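Local coordinates for protein putative thioesterase yhdA (Lactococcus lactis subsp. lactis, PDB 3GEK) that is of unproven function but probably hydrolyses acyl-CoA thioesters, perhaps 1,4-dihydroxy-2-naphthoyl-CoA, as a hotdog-fold member of the PaaI thioesterase family, at residues 5-10 / 52-57. The protein carries 7 engineered substitutions. Sequence-based numbering, arbitrary orientation.
Sequences DQLNIT and SLALAE
Ile9 and Leu55 meet methyl to methyl: CD1 of Ile9 lies 3.3 Å from CD1 of Leu55, shorter than usual for two methyls, so the exact closeness is doubtful. CG1 of Ile9 stands behind its methyl, 4.2 Å from the same Leu55 CD1, so one leucine branch receives the end of the isoleucine's longer arm. That arm is directed at the helix because CG1 sits anti to the carbonyl carbon of Ile9 (chi1 -50°). The Leu55 side chain does not set out straight at 5-10, but its CG, anti to its own N (chi1 167°), carries the branched end over to Ile9, and the two side chains meet at a slant. A second, looser apolar touch lies one helix residue earlier, where Leu7 CD2 rests 4.0 Å from Ala54 CB. The nearest CA atoms across the two segments are those of Leu7 and Leu55, 7.5 Å apart. Between the two contacting residues of 5-10, Asn8 takes a positive phi (58°) and ends the helical run, turning the chain from the short N-terminal helix into strand 9-10. Its backbone pairs with Ile35, and that of Thr10 with Lys33, joining the short strand to strand 28-35 on either side of Ile9 in sequence. Met34 of strand 28-35 touches both Ile9 and Leu55, Phe39 packs on Leu7, and Gly50 of the second subunit lies against Ala54. The contact is thus purely apolar, joining the N-terminal helix-to-strand turn to one flank of the long helix 49-68, the central "sausage" that the curled antiparallel sheet wraps in the hotdog fold.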
# COMPACT_ATOMS: atom_id res chain seq x y z
N ASP A 5 -24.43 -8.34 0.77
CA ASP A 5 -25.55 -8.39 1.70
C ASP A 5 -25.25 -9.28 2.91
O ASP A 5 -25.63 -8.95 4.03
CB ASP A 5 -26.83 -8.85 1.00
CG ASP A 5 -27.24 -7.95 -0.15
OD1 ASP A 5 -26.95 -6.73 -0.11
OD2 ASP A 5 -27.87 -8.46 -1.11
N GLN A 6 -24.55 -10.38 2.67
CA GLN A 6 -24.20 -11.32 3.75
C GLN A 6 -23.20 -10.73 4.75
O GLN A 6 -23.14 -11.16 5.90
CB GLN A 6 -23.69 -12.64 3.18
CG GLN A 6 -24.78 -13.50 2.55
CD GLN A 6 -24.31 -14.90 2.23
OE1 GLN A 6 -24.30 -15.30 1.06
NE2 GLN A 6 -23.92 -15.65 3.25
N LEU A 7 -22.43 -9.74 4.30
CA LEU A 7 -21.52 -9.00 5.17
C LEU A 7 -22.26 -8.30 6.32
O LEU A 7 -21.68 -8.03 7.36
CB LEU A 7 -20.71 -7.99 4.36
CG LEU A 7 -19.23 -8.19 4.00
CD1 LEU A 7 -18.62 -9.53 4.43
CD2 LEU A 7 -19.00 -7.94 2.52
N ASN A 8 -23.55 -8.02 6.12
CA ASN A 8 -24.39 -7.37 7.13
C ASN A 8 -23.83 -6.00 7.54
O ASN A 8 -23.54 -5.75 8.72
CB ASN A 8 -24.59 -8.29 8.35
CG ASN A 8 -25.82 -7.93 9.17
OD1 ASN A 8 -26.57 -7.01 8.85
ND2 ASN A 8 -26.04 -8.67 10.25
N ILE A 9 -23.66 -5.12 6.56
CA ILE A 9 -23.26 -3.74 6.80
C ILE A 9 -24.48 -2.96 7.30
O ILE A 9 -25.51 -2.92 6.64
CB ILE A 9 -22.68 -3.05 5.53
CG1 ILE A 9 -21.59 -3.91 4.86
CG2 ILE A 9 -22.19 -1.64 5.83
CD1 ILE A 9 -20.61 -4.58 5.80
N THR A 10 -24.36 -2.34 8.48
CA THR A 10 -25.46 -1.61 9.10
C THR A 10 -25.11 -0.14 9.35
O THR A 10 -23.95 0.24 9.31
CB THR A 10 -25.88 -2.27 10.44
OG1 THR A 10 -25.73 -3.69 10.36
CG2 THR A 10 -27.32 -1.95 10.77
N SER A 52 -13.02 -7.56 6.51
CA SER A 52 -12.66 -6.17 6.77
C SER A 52 -12.25 -5.42 5.50
O SER A 52 -12.67 -4.28 5.29
CB SER A 52 -11.55 -6.07 7.81
OG SER A 52 -11.95 -6.64 9.05
N LEU A 53 -11.43 -6.05 4.67
CA LEU A 53 -11.04 -5.49 3.38
C LEU A 53 -12.27 -5.19 2.53
O LEU A 53 -12.39 -4.10 1.98
CB LEU A 53 -10.14 -6.46 2.61
CG LEU A 53 -8.63 -6.41 2.73
CD1 LEU A 53 -8.15 -5.90 4.09
CD2 LEU A 53 -8.08 -7.82 2.45
N ALA A 54 -13.16 -6.18 2.42
CA ALA A 54 -14.38 -6.05 1.66
C ALA A 54 -15.28 -4.95 2.24
O ALA A 54 -15.87 -4.17 1.48
CB ALA A 54 -15.12 -7.37 1.60
N LEU A 55 -15.37 -4.88 3.56
CA LEU A 55 -16.14 -3.83 4.24
C LEU A 55 -15.63 -2.44 3.85
O LEU A 55 -16.42 -1.53 3.58
CB LEU A 55 -16.08 -4.01 5.76
CG LEU A 55 -16.55 -2.89 6.70
CD1 LEU A 55 -18.02 -2.61 6.54
CD2 LEU A 55 -16.24 -3.22 8.16
N ALA A 56 -14.31 -2.29 3.82
CA ALA A 56 -13.68 -1.01 3.49
C ALA A 56 -13.93 -0.60 2.05
O ALA A 56 -14.29 0.55 1.80
CB ALA A 56 -12.20 -1.07 3.75
N GLU A 57 -13.74 -1.52 1.11
CA GLU A 57 -13.93 -1.24 -0.31
C GLU A 57 -15.40 -0.93 -0.62
O GLU A 57 -15.70 -0.02 -1.40
CB GLU A 57 -13.39 -2.37 -1.19
CG GLU A 57 -13.30 -2.00 -2.68
CD GLU A 57 -12.46 -2.96 -3.53
OE1 GLU A 57 -11.42 -3.44 -3.05
OE2 GLU A 57 -12.84 -3.19 -4.71